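Local coordinates for protein Ral guanine nucleotide dissociation stimulator-like 2 (Mus musculus, PDB 4JGW) that probably acts as a guanine nucleotide exchange factor for small G proteins of the Ras family and associates in vitro with GTP-bound Rap1A and H-Ras, at residues D22-F26 against A58-H62; A97-E101 against R143-F147. All blocks are in the same frame, centred on the assembly; numbering follows the deposited sequence.

Contact 1 (D22-F26 against A58-H62); sequences DGATF and ALVRH
F26 turns the edge of its ring toward the face of H62 in a T-shaped pair. The centroids lie 5.1 Å apart and the planes meet at 65°. The closest point is F26 CE2, 3.4 Å from H62 ND1. H62 CG stands anti to the backbone N (chi1 -172°), which sets the imidazole against this edge. Next along the helix face, A58 CB packs on A24 CB at 3.9 Å and on the carbonyl O of G23 at 3.3 Å. The outer end is a salt bridge, with D22 OD2 3.2 Å from R61 NH2. The oxygen sits over one face of the guanidinium, well off its plane, so the pairing is electrostatic rather than a directed bond. The bend of R61 at chi3 (-70°) folds its head back over A58 CA. Further out, H62 NE2 is hydrogen-bonded to D72, and F75 makes a second edge-to-face pair with the imidazole. R49 adds a cation-pi contact to F26. Helix 56-63 of the N-terminal Ras-GEF (REM) region thus packs on the antiparallel sheet, against the start of strand 24-33. L51 of the adjacent strand 46-54 touches A24, F26 and H62, while V60 and R61 meet helix 89-101.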
loop_
_atom_site.group_PDB
_atom_site.type_symbol
_atom_site.label_atom_id
_atom_site.label_comp_id
_atom_site.label_asym_id
_atom_site.label_seq_id
_atom_site.Cartn_x
_atom_site.Cartn_y
_atom_site.Cartn_z
ATOM N N ASP A 22 -4.573 22.759 -25.729
ATOM C CA ASP A 22 -4.558 23.991 -24.924
ATOM C C ASP A 22 -3.448 24.019 -23.867
ATOM O O ASP A 22 -2.513 24.821 -23.961
ATOM C CB ASP A 22 -5.936 24.239 -24.290
ATOM C CG ASP A 22 -6.023 25.573 -23.551
ATOM O OD1 ASP A 22 -5.333 26.541 -23.942
ATOM O OD2 ASP A 22 -6.799 25.654 -22.575
ATOM N N GLY A 23 -3.552 23.135 -22.876
ATOM C CA GLY A 23 -2.549 23.040 -21.820
ATOM C C GLY A 23 -2.163 21.610 -21.487
ATOM O O GLY A 23 -1.984 21.273 -20.318
ATOM N N ALA A 24 -2.026 20.778 -22.518
ATOM C CA ALA A 24 -1.717 19.357 -22.349
ATOM C C ALA A 24 -0.994 18.761 -23.557
ATOM O O ALA A 24 -1.135 19.246 -24.680
ATOM C CB ALA A 24 -2.990 18.566 -22.049
ATOM N N THR A 25 -0.226 17.704 -23.308
ATOM C CA THR A 25 0.462 16.955 -24.357
ATOM C C THR A 25 -0.027 15.505 -24.367
ATOM O O THR A 25 -0.048 14.837 -23.331
ATOM C CB THR A 25 1.998 17.011 -24.177
ATOM O OG1 THR A 25 2.434 18.375 -24.228
ATOM C CG2 THR A 25 2.714 16.222 -25.269
ATOM N N PHE A 26 -0.420 15.034 -25.546
ATOM C CA PHE A 26 -0.947 13.686 -25.721
ATOM C C PHE A 26 -0.040 12.858 -26.624
ATOM O O PHE A 26 0.676 13.401 -27.466
ATOM C CB PHE A 26 -2.357 13.739 -26.325
ATOM C CG PHE A 26 -3.382 14.387 -25.434
ATOM C CD1 PHE A 26 -3.577 15.763 -25.458
ATOM C CD2 PHE A 26 -4.163 13.617 -24.580
ATOM C CE1 PHE A 26 -4.526 16.364 -24.637
ATOM C CE2 PHE A 26 -5.115 14.208 -23.755
ATOM C CZ PHE A 26 -5.297 15.583 -23.784
ATOM N N ALA A 58 -6.262 21.090 -17.326
ATOM C CA ALA A 58 -6.264 20.222 -18.504
ATOM C C ALA A 58 -6.474 18.756 -18.130
ATOM O O ALA A 58 -7.081 17.996 -18.889
ATOM C CB ALA A 58 -4.976 20.391 -19.293
ATOM N N LEU A 59 -5.968 18.367 -16.961
ATOM C CA LEU A 59 -6.183 17.022 -16.433
ATOM C C LEU A 59 -7.671 16.763 -16.211
ATOM O O LEU A 59 -8.168 15.679 -16.518
ATOM C CB LEU A 59 -5.405 16.802 -15.126
ATOM C CG LEU A 59 -3.874 16.908 -15.109
ATOM C CD1 LEU A 59 -3.325 16.469 -13.758
ATOM C CD2 LEU A 59 -3.216 16.110 -16.224
ATOM N N VAL A 60 -8.370 17.775 -15.697
ATOM C CA VAL A 60 -9.804 17.687 -15.420
ATOM C C VAL A 60 -10.639 17.645 -16.707
ATOM O O VAL A 60 -11.650 16.940 -16.765
ATOM C CB VAL A 60 -10.272 18.827 -14.473
ATOM C CG1 VAL A 60 -11.797 18.866 -14.349
ATOM C CG2 VAL A 60 -9.635 18.663 -13.095
ATOM N N ARG A 61 -10.210 18.390 -17.728
ATOM C CA ARG A 61 -10.857 18.350 -19.047
ATOM C C ARG A 61 -10.777 16.946 -19.643
ATOM O O ARG A 61 -11.770 16.422 -20.149
ATOM C CB ARG A 61 -10.237 19.368 -20.014
ATOM C CG ARG A 61 -10.639 20.816 -19.761
ATOM C CD ARG A 61 -10.309 21.721 -20.953
ATOM N NE ARG A 61 -8.870 21.921 -21.135
ATOM C CZ ARG A 61 -8.153 22.879 -20.547
ATOM N NH1 ARG A 61 -8.727 23.746 -19.721
ATOM N NH2 ARG A 61 -6.851 22.969 -20.782
ATOM N N HIS A 62 -9.589 16.350 -19.564
ATOM C CA HIS A 62 -9.351 14.980 -20.014
ATOM C C HIS A 62 -10.117 13.974 -19.142
ATOM O O HIS A 62 -10.641 12.980 -19.647
ATOM C CB HIS A 62 -7.845 14.691 -20.005
ATOM C CG HIS A 62 -7.460 13.383 -20.628
ATOM N ND1 HIS A 62 -7.750 13.062 -21.936
ATOM C CD2 HIS A 62 -6.774 12.329 -20.126
ATOM C CE1 HIS A 62 -7.276 11.859 -22.209
ATOM N NE2 HIS A 62 -6.676 11.393 -21.127
#

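Contact 2 (A97-E101 against R143-F147); sequences ADRLE and RLESF
L100 and F147 meet where two near-parallel helices of the N-terminal Ras-GEF (REM) domain pack side by side. The segments of helix 89-101 and helix 138-151 run at 24° to each other, with their axes 10.0 Å apart.

The apolar part is built on L100. Its CB lies over one face of the F147 ring in a CH-pi contact, 3.8 Å from the ring centroid. Both methyls of L100 also reach the ring, at CE2 and CZ. CD1 further meets L144 CD1 at 3.9 Å. The first torsion of F147, 156°, turns the ring away from its own N and across to the other helix, at about a right angle to the L100 side chain. Helix 108-128 closes this side: A118 touches L100, L122 touches L144, and L111 and T115 touch F147.

The charged part lies along the more exposed side. R143 stretches out from CG to NE and passes A97, whose CB is 3.7 Å from R143 CD. D98 and E101, one helical turn apart, share this arginine in a salt-bridge network. D98 OD1 comes over one face of the guanidinium, 2.7 Å from R143 NH2, with the carboxylate and guanidinium planes 81° apart. E101 OE2 is 3.4 Å from R143 NE, and its side chain crosses the arginine at about a right angle. The arginine probably helps keep both acids ionised.

One water completes the polar part. It donates to E101 OE2 at 2.6 Å and to the R143 carbonyl O at 2.7 Å, bridging the helices on the same oxygen that pairs with R143 NE.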
loop_
_atom_site.group_PDB
_atom_site.type_symbol
_atom_site.label_atom_id
_atom_site.label_comp_id
_atom_site.label_asym_id
_atom_site.label_seq_id
_atom_site.Cartn_x
_atom_site.Cartn_y
_atom_site.Cartn_z
ATOM N N ALA A 97 -16.299 20.748 -10.530
ATOM C CA ALA A 97 -17.449 21.651 -10.440
ATOM C C ALA A 97 -17.266 22.891 -11.316
ATOM O O ALA A 97 -18.233 23.394 -11.883
ATOM C CB ALA A 97 -17.706 22.049 -8.996
ATOM N N ASP A 98 -16.026 23.371 -11.423
ATOM C CA ASP A 98 -15.683 24.466 -12.333
ATOM C C ASP A 98 -15.991 24.103 -13.783
ATOM O O ASP A 98 -16.669 24.855 -14.486
ATOM C CB ASP A 98 -14.201 24.837 -12.208
ATOM C CG ASP A 98 -13.916 25.748 -11.028
ATOM O OD1 ASP A 98 -14.865 26.126 -10.308
ATOM O OD2 ASP A 98 -12.731 26.087 -10.823
ATOM N N ARG A 99 -15.488 22.945 -14.211
ATOM C CA ARG A 99 -15.644 22.466 -15.584
ATOM C C ARG A 99 -17.110 22.278 -15.973
ATOM O O ARG A 99 -17.503 22.595 -17.097
ATOM C CB ARG A 99 -14.837 21.175 -15.795
ATOM C CG ARG A 99 -14.965 20.526 -17.177
ATOM C CD ARG A 99 -14.421 21.403 -18.297
ATOM N NE ARG A 99 -14.669 20.805 -19.609
ATOM C CZ ARG A 99 -14.457 21.413 -20.775
ATOM N NH1 ARG A 99 -13.988 22.655 -20.818
ATOM N NH2 ARG A 99 -14.716 20.771 -21.906
ATOM N N LEU A 100 -17.912 21.778 -15.035
ATOM C CA LEU A 100 -19.345 21.593 -15.259
ATOM C C LEU A 100 -20.086 22.927 -15.370
ATOM O O LEU A 100 -21.009 23.062 -16.176
ATOM C CB LEU A 100 -19.964 20.727 -14.154
ATOM C CG LEU A 100 -19.583 19.243 -14.080
ATOM C CD1 LEU A 100 -20.061 18.634 -12.768
ATOM C CD2 LEU A 100 -20.127 18.453 -15.269
ATOM N N GLU A 101 -19.671 23.901 -14.561
ATOM C CA GLU A 101 -20.271 25.238 -14.557
ATOM C C GLU A 101 -19.992 26.015 -15.842
ATOM O O GLU A 101 -20.866 26.722 -16.345
ATOM C CB GLU A 101 -19.790 26.043 -13.347
ATOM C CG GLU A 101 -20.483 25.680 -12.044
ATOM C CD GLU A 101 -19.756 26.211 -10.818
ATOM O OE1 GLU A 101 -18.842 27.051 -10.965
ATOM O OE2 GLU A 101 -20.105 25.784 -9.699
ATOM N N ARG A 143 -21.911 22.996 -4.501
ATOM C CA ARG A 143 -21.582 23.483 -5.836
ATOM C C ARG A 143 -22.020 22.483 -6.910
ATOM O O ARG A 143 -22.443 22.875 -7.998
ATOM C CB ARG A 143 -20.074 23.709 -5.925
ATOM C CG ARG A 143 -19.636 24.944 -6.680
ATOM C CD ARG A 143 -18.121 24.981 -6.753
ATOM N NE ARG A 143 -17.612 26.177 -7.416
ATOM C CZ ARG A 143 -16.323 26.422 -7.638
ATOM N NH1 ARG A 143 -15.396 25.549 -7.259
ATOM N NH2 ARG A 143 -15.958 27.542 -8.247
ATOM N N LEU A 144 -21.918 21.193 -6.592
ATOM C CA LEU A 144 -22.291 20.127 -7.519
ATOM C C LEU A 144 -23.802 19.923 -7.615
ATOM O O LEU A 144 -24.357 19.888 -8.715
ATOM C CB LEU A 144 -21.600 18.809 -7.143
ATOM C CG LEU A 144 -22.000 17.533 -7.897
ATOM C CD1 LEU A 144 -21.535 17.563 -9.351
ATOM C CD2 LEU A 144 -21.460 16.299 -7.190
ATOM N N GLU A 145 -24.464 19.780 -6.465
ATOM C CA GLU A 145 -25.893 19.453 -6.451
ATOM C C GLU A 145 -26.796 20.623 -6.855
ATOM O O GLU A 145 -27.920 20.409 -7.310
ATOM C CB GLU A 145 -26.322 18.818 -5.115
ATOM C CG GLU A 145 -26.708 19.779 -3.997
ATOM C CD GLU A 145 -27.352 19.061 -2.817
ATOM O OE1 GLU A 145 -26.640 18.323 -2.101
ATOM O OE2 GLU A 145 -28.572 19.237 -2.605
ATOM N N SER A 146 -26.293 21.849 -6.702
ATOM C CA SER A 146 -26.991 23.032 -7.203
ATOM C C SER A 146 -26.896 23.102 -8.725
ATOM O O SER A 146 -27.804 23.604 -9.382
ATOM C CB SER A 146 -26.439 24.314 -6.575
ATOM O OG SER A 146 -25.112 24.570 -7.004
ATOM N N PHE A 147 -25.790 22.596 -9.271
ATOM C CA PHE A 147 -25.588 22.515 -10.719
ATOM C C PHE A 147 -26.545 21.514 -11.365
ATOM O O PHE A 147 -27.063 21.759 -12.458
ATOM C CB PHE A 147 -24.129 22.157 -11.039
ATOM C CG PHE A 147 -23.936 21.512 -12.387
ATOM C CD1 PHE A 147 -23.822 22.287 -13.538
ATOM C CD2 PHE A 147 -23.871 20.126 -12.507
ATOM C CE1 PHE A 147 -23.649 21.691 -14.785
ATOM C CE2 PHE A 147 -23.700 19.522 -13.749
ATOM C CZ PHE A 147 -23.588 20.306 -14.889
HETATM O O HOH W 1 -22.616 25.248 -9.187
#

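Contact 1 comes first along the chain, with both its segments ahead of those of contact 2. Their centres are about 19 Å apart. Contact 1 joins strand 24-33 of the antiparallel sheet to helix 56-63. Contact 2 joins helix 89-101 to helix 138-151. The two touch directly: R61 CD lies 3.8 Å from R99 NH1, and V60 CG1 lies 4.1 Å from R99 CB. Helix 56-63 therefore sits between the sheet and helix 89-101, giving layers from the N-terminal strands to helix 138-151. Together the contacts tie the N-terminal strands to the helices of the REM region.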